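Local coordinates for protein GH127 beta-L-arabinofuranoside (Geobacillus stearothermophilus, PDB 4QK0) that probably hydrolyses beta-L-arabinofuranosides, as a thermophile's member of glycoside hydrolase family 127, at residues L147-V152 with L417-A422; V29-V34 with A87-T92. All coordinates share one frame; numbering follows the deposited sequence.

Contact 1 of 2, residues L147-V152 with L417-A422; sequences LIEAAV and LARLIA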
loop_
_atom_site.group_PDB
_atom_site.type_symbol
_atom_site.label_atom_id
_atom_site.label_comp_id
_atom_site.label_asym_id
_atom_site.label_seq_id
_atom_site.Cartn_x
_atom_site.Cartn_y
_atom_site.Cartn_z
ATOM N N LEU A 147 16.962 -22.730 21.564
ATOM C CA LEU A 147 17.125 -23.871 22.498
ATOM C C LEU A 147 18.060 -23.531 23.707
ATOM O O LEU A 147 17.767 -23.851 24.834
ATOM C CB LEU A 147 17.715 -25.033 21.722
ATOM C CG LEU A 147 16.977 -26.256 21.198
ATOM C CD1 LEU A 147 15.536 -26.409 21.623
ATOM C CD2 LEU A 147 17.213 -26.498 19.719
ATOM N N ILE A 148 19.183 -22.856 23.412
ATOM C CA ILE A 148 20.057 -22.290 24.462
ATOM C C ILE A 148 19.273 -21.407 25.417
ATOM O O ILE A 148 19.314 -21.609 26.639
ATOM C CB ILE A 148 21.186 -21.513 23.843
ATOM C CG1 ILE A 148 22.181 -22.483 23.178
ATOM C CG2 ILE A 148 21.872 -20.668 24.886
ATOM C CD1 ILE A 148 23.204 -21.847 22.257
ATOM N N GLU A 149 18.484 -20.474 24.885
ATOM C CA GLU A 149 17.722 -19.601 25.789
ATOM C C GLU A 149 16.834 -20.428 26.648
ATOM O O GLU A 149 16.636 -20.091 27.813
ATOM C CB GLU A 149 16.870 -18.571 25.052
ATOM C CG GLU A 149 17.615 -17.486 24.316
ATOM C CD GLU A 149 16.666 -16.346 23.868
ATOM O OE1 GLU A 149 16.260 -16.298 22.680
ATOM O OE2 GLU A 149 16.358 -15.480 24.716
ATOM N N ALA A 150 16.229 -21.473 26.082
ATOM C CA ALA A 150 15.254 -22.230 26.877
ATOM C C ALA A 150 15.995 -22.975 28.012
ATOM O O ALA A 150 15.508 -23.046 29.122
ATOM C CB ALA A 150 14.537 -23.250 26.004
ATOM N N ALA A 151 17.135 -23.559 27.670
ATOM C CA ALA A 151 17.958 -24.302 28.623
ATOM C C ALA A 151 18.476 -23.419 29.763
ATOM O O ALA A 151 18.399 -23.790 30.936
ATOM C CB ALA A 151 19.109 -25.000 27.912
ATOM N N VAL A 152 18.917 -22.216 29.427
ATOM C CA VAL A 152 19.327 -21.258 30.455
ATOM C C VAL A 152 18.163 -20.957 31.384
ATOM O O VAL A 152 18.287 -21.018 32.623
ATOM C CB VAL A 152 19.863 -19.940 29.845
ATOM C CG1 VAL A 152 20.076 -18.869 30.923
ATOM C CG2 VAL A 152 21.160 -20.199 29.127
ATOM N N LEU A 417 4.693 -14.535 22.590
ATOM C CA LEU A 417 4.116 -13.676 23.650
ATOM C C LEU A 417 4.132 -14.331 25.009
ATOM O O LEU A 417 4.356 -13.686 25.995
ATOM C CB LEU A 417 2.694 -13.276 23.402
ATOM C CG LEU A 417 2.443 -11.884 22.840
ATOM C CD1 LEU A 417 0.950 -11.783 22.547
ATOM C CD2 LEU A 417 2.867 -10.750 23.765
ATOM N N ALA A 418 3.876 -15.609 25.046
ATOM C CA ALA A 418 3.924 -16.349 26.299
ATOM C C ALA A 418 5.257 -16.163 27.023
ATOM O O ALA A 418 5.254 -15.967 28.228
ATOM C CB ALA A 418 3.711 -17.825 26.049
ATOM N N ARG A 419 6.387 -16.291 26.315
ATOM C CA ARG A 419 7.680 -16.227 27.010
ATOM C C ARG A 419 7.936 -14.854 27.560
ATOM O O ARG A 419 8.477 -14.748 28.653
ATOM C CB ARG A 419 8.843 -16.735 26.182
ATOM C CG ARG A 419 9.229 -15.908 24.985
ATOM C CD ARG A 419 10.385 -16.593 24.271
ATOM N NE ARG A 419 10.823 -15.828 23.125
ATOM C CZ ARG A 419 12.082 -15.631 22.768
ATOM N NH1 ARG A 419 13.096 -16.123 23.487
ATOM N NH2 ARG A 419 12.339 -14.909 21.678
ATOM N N LEU A 420 7.477 -13.808 26.882
ATOM C CA LEU A 420 7.597 -12.475 27.455
ATOM C C LEU A 420 6.697 -12.229 28.679
ATOM O O LEU A 420 7.141 -11.732 29.755
ATOM C CB LEU A 420 7.298 -11.414 26.407
ATOM C CG LEU A 420 7.296 -9.981 26.933
ATOM C CD1 LEU A 420 8.673 -9.628 27.477
ATOM C CD2 LEU A 420 6.947 -9.009 25.833
ATOM N N ILE A 421 5.412 -12.539 28.529
ATOM C CA ILE A 421 4.449 -12.266 29.580
ATOM C C ILE A 421 4.849 -13.039 30.810
ATOM O O ILE A 421 4.775 -12.529 31.929
ATOM C CB ILE A 421 3.024 -12.672 29.122
ATOM C CG1 ILE A 421 2.458 -11.606 28.164
ATOM C CG2 ILE A 421 2.086 -12.810 30.299
ATOM C CD1 ILE A 421 1.184 -12.021 27.482
ATOM N N ALA A 422 5.237 -14.298 30.612
ATOM C CA ALA A 422 5.565 -15.171 31.752
ATOM C C ALA A 422 6.803 -14.683 32.507
ATOM O O ALA A 422 6.955 -14.969 33.687
ATOM C CB ALA A 422 5.759 -16.615 31.311
HETATM O O HOH W 1 15.103 -14.093 21.227
#
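Glu149 and Arg419 look at each other from two helices set well apart, their CA atoms 10.7 Å from one another, so the backbones of 147-152 and 417-422 never meet and two long side chains do all the bridging. The segments bury just 66 Å² between them. In Arg419, CG sits between the backbone N and the carbonyl carbon (chi1 68°), which sets the direction in which the chain leaves its helix; the reach comes from the full extension from CG to NE. Glu149 comes from the other side with its own chain extended beyond CG, and the two cross at roughly a right angle. Where they meet, OE1 of Glu149 stands at the edge of the guanidinium, near its plane, and accepts a weak, salt-bridging hydrogen bond from Arg419 NH1 at 3.3 Å. The bond is nearly straight (162°) but long. Carboxylate and guanidinium are turned 71° apart, which rules out the flat, two-pronged pairing of the two groups. A water supplies the second link instead: it donates to Glu149 OE1 at 2.9 Å and accepts from Arg419 NH2 at 2.9 Å, closing a small ring along one edge of the guanidinium. Each charge has a stronger mate beyond the pair. Glu84 of helix 76-92 forms a salt bridge with Arg419 NH1, Lys200 forms one with Glu149 OE2, and Glu193 OE2 lies close to the like-charged Glu149 OE1. Arg419 and Lys200 probably offset part of the negative charge gathered here. Such a network spanning separate helices is a worked example of how polar groups are accommodated inside a largely helical catalytic domain, here one consistent with the (alpha/alpha)6 barrel of the six-hairpin glycosidase clan.

Contact 2 of 2, residues V29-V34 with A87-T92; sequences VVRHEV and AYLLET
Leu89 O is gripped twice, by NH2 of Arg31 across the contact at 2.8 Å and by Thr92 N of its own helix at 3.1 Å, the two donors arriving from opposite faces of the carbonyl plane. The same Arg31 NH2 also donates to Thr92 OG1 at 2.8 Å. That bond is the straighter one (152°, against 133° to the carbonyl), and both acceptors lie close to the guanidinium plane. A bend at chi3 (-83°) turns the arginine head toward helix 76-92, while NE donates a hydrogen bond to a water at 2.6 Å. The leucine and arginine chains run past one another in opposed senses, so that CD2 of Leu89 sits above the guanidinium near its border, 3.6 Å from Arg31 NH2. Leu89 CD1, the other branch, meets CG1 of Val30 at 4.3 Å. A leucine in place of Arg31 would probably cost Leu89 O and Thr92 OG1 their shared donor and loosen the tie between helices 22-42 and 76-92. The chemistry implies that a positive group set against the C-terminal part of a helix is likely to be favoured by the helix dipole, while Leu89 CD2 covers part of one face and the two in-plane hydrogen bonds from NH2 would fix the rotation of the guanidinium.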
loop_
_atom_site.group_PDB
_atom_site.type_symbol
_atom_site.label_atom_id
_atom_site.label_comp_id
_atom_site.label_asym_id
_atom_site.label_seq_id
_atom_site.Cartn_x
_atom_site.Cartn_y
_atom_site.Cartn_z
ATOM N N VAL A 29 -3.628 -16.293 32.118
ATOM C CA VAL A 29 -4.059 -16.675 30.770
ATOM C C VAL A 29 -2.986 -17.476 30.067
ATOM O O VAL A 29 -3.272 -18.494 29.406
ATOM C CB VAL A 29 -4.449 -15.435 29.940
ATOM C CG1 VAL A 29 -4.519 -15.774 28.472
ATOM C CG2 VAL A 29 -5.795 -14.903 30.421
ATOM N N VAL A 30 -1.741 -17.032 30.149
ATOM C CA VAL A 30 -0.670 -17.820 29.509
ATOM C C VAL A 30 -0.561 -19.217 30.101
ATOM O O VAL A 30 -0.349 -20.204 29.382
ATOM C CB VAL A 30 0.699 -17.082 29.649
ATOM C CG1 VAL A 30 1.857 -17.987 29.271
ATOM C CG2 VAL A 30 0.743 -15.871 28.765
ATOM N N ARG A 31 -0.699 -19.303 31.427
ATOM C CA ARG A 31 -0.532 -20.575 32.138
ATOM C C ARG A 31 -1.662 -21.543 31.863
ATOM O O ARG A 31 -1.413 -22.735 31.652
ATOM C CB ARG A 31 -0.419 -20.341 33.663
ATOM C CG ARG A 31 -0.231 -21.656 34.478
ATOM C CD ARG A 31 -0.107 -21.377 35.968
ATOM N NE ARG A 31 1.281 -21.023 36.211
ATOM C CZ ARG A 31 1.733 -19.847 36.599
ATOM N NH1 ARG A 31 0.905 -18.861 36.877
ATOM N NH2 ARG A 31 3.037 -19.688 36.737
ATOM N N HIS A 32 -2.901 -21.048 31.864
ATOM C CA HIS A 32 -4.047 -21.958 31.752
ATOM C C HIS A 32 -4.561 -22.155 30.346
ATOM O O HIS A 32 -5.047 -23.218 30.050
ATOM C CB HIS A 32 -5.160 -21.521 32.680
ATOM C CG HIS A 32 -4.748 -21.548 34.113
ATOM N ND1 HIS A 32 -4.833 -20.446 34.941
ATOM C CD2 HIS A 32 -4.163 -22.529 34.847
ATOM C CE1 HIS A 32 -4.354 -20.759 36.135
ATOM N NE2 HIS A 32 -3.938 -22.015 36.104
ATOM N N GLU A 33 -4.397 -21.175 29.460
ATOM C CA GLU A 33 -4.877 -21.288 28.079
ATOM C C GLU A 33 -3.754 -21.424 27.060
ATOM O O GLU A 33 -3.725 -22.375 26.283
ATOM C CB GLU A 33 -5.743 -20.064 27.747
ATOM C CG GLU A 33 -6.108 -19.940 26.271
ATOM C CD GLU A 33 -6.944 -21.122 25.765
ATOM O OE1 GLU A 33 -6.687 -21.615 24.628
ATOM O OE2 GLU A 33 -7.872 -21.542 26.517
ATOM N N VAL A 34 -2.839 -20.461 27.037
ATOM C CA VAL A 34 -1.905 -20.400 25.939
ATOM C C VAL A 34 -0.926 -21.543 25.896
ATOM O O VAL A 34 -0.785 -22.227 24.871
ATOM C CB VAL A 34 -1.120 -19.084 25.936
ATOM C CG1 VAL A 34 -0.214 -19.014 24.723
ATOM C CG2 VAL A 34 -2.039 -17.872 25.926
ATOM N N ALA A 87 9.522 -22.756 31.585
ATOM C CA ALA A 87 10.528 -22.358 32.590
ATOM C C ALA A 87 10.124 -21.178 33.401
ATOM O O ALA A 87 10.154 -21.218 34.651
ATOM C CB ALA A 87 11.853 -22.076 31.919
ATOM N N TYR A 88 9.678 -20.106 32.732
ATOM C CA TYR A 88 9.280 -18.907 33.471
ATOM C C TYR A 88 8.027 -19.152 34.263
ATOM O O TYR A 88 7.848 -18.569 35.350
ATOM C CB TYR A 88 9.087 -17.691 32.554
ATOM C CG TYR A 88 10.315 -17.328 31.741
ATOM C CD1 TYR A 88 11.570 -17.280 32.321
ATOM C CD2 TYR A 88 10.209 -17.012 30.400
ATOM C CE1 TYR A 88 12.697 -16.924 31.584
ATOM C CE2 TYR A 88 11.327 -16.677 29.645
ATOM C CZ TYR A 88 12.568 -16.626 30.244
ATOM O OH TYR A 88 13.668 -16.313 29.493
ATOM N N LEU A 89 7.128 -19.973 33.726
ATOM C CA LEU A 89 5.905 -20.271 34.472
ATOM C C LEU A 89 6.224 -20.998 35.783
ATOM O O LEU A 89 5.615 -20.718 36.832
ATOM C CB LEU A 89 4.946 -21.097 33.638
ATOM C CG LEU A 89 4.252 -20.239 32.569
ATOM C CD1 LEU A 89 3.419 -21.149 31.681
ATOM C CD2 LEU A 89 3.366 -19.183 33.146
ATOM N N LEU A 90 7.163 -21.931 35.704
ATOM C CA LEU A 90 7.589 -22.689 36.869
ATOM C C LEU A 90 8.290 -21.872 37.932
ATOM O O LEU A 90 8.292 -22.294 39.069
ATOM C CB LEU A 90 8.490 -23.848 36.458
ATOM C CG LEU A 90 7.835 -24.913 35.579
ATOM C CD1 LEU A 90 8.841 -25.944 35.116
ATOM C CD2 LEU A 90 6.682 -25.615 36.292
ATOM N N GLU A 91 8.902 -20.739 37.588
ATOM C CA GLU A 91 9.453 -19.819 38.595
ATOM C C GLU A 91 8.379 -19.220 39.469
ATOM O O GLU A 91 8.671 -18.826 40.584
ATOM C CB GLU A 91 10.172 -18.628 37.958
ATOM C CG GLU A 91 11.537 -18.912 37.371
ATOM C CD GLU A 91 12.291 -17.656 36.935
ATOM O OE1 GLU A 91 11.641 -16.661 36.539
ATOM O OE2 GLU A 91 13.551 -17.658 36.981
ATOM N N THR A 92 7.163 -19.056 38.958
ATOM C CA THR A 92 6.119 -18.364 39.716
ATOM C C THR A 92 5.024 -19.311 40.216
ATOM O O THR A 92 4.073 -18.873 40.818
ATOM C CB THR A 92 5.458 -17.216 38.897
ATOM O OG1 THR A 92 4.726 -17.747 37.780
ATOM C CG2 THR A 92 6.501 -16.219 38.409
HETATM O O HOH W 2 3.038 -22.910 36.250
#

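In the fold
Contact 1 lies in the core, its centre about 12 Å from the centre of the chain, whereas contact 2, about 17 Å out, is only partly buried and reaches the surface at Thr92. The two centres are 11 Å apart, and helices 76-92 and 413-422 connect them: Val30 packs on Ala418 and Ile421, Tyr88 lies against Arg419 O and Ala422, and Glu84 bonds to both Tyr88 and Arg419. Each contact turns on an arginine, but the mates differ with depth. Inside, charge answers charge through carboxylates; farther out, neutral oxygens of one helix serve, beside an apolar patch that continues toward the core.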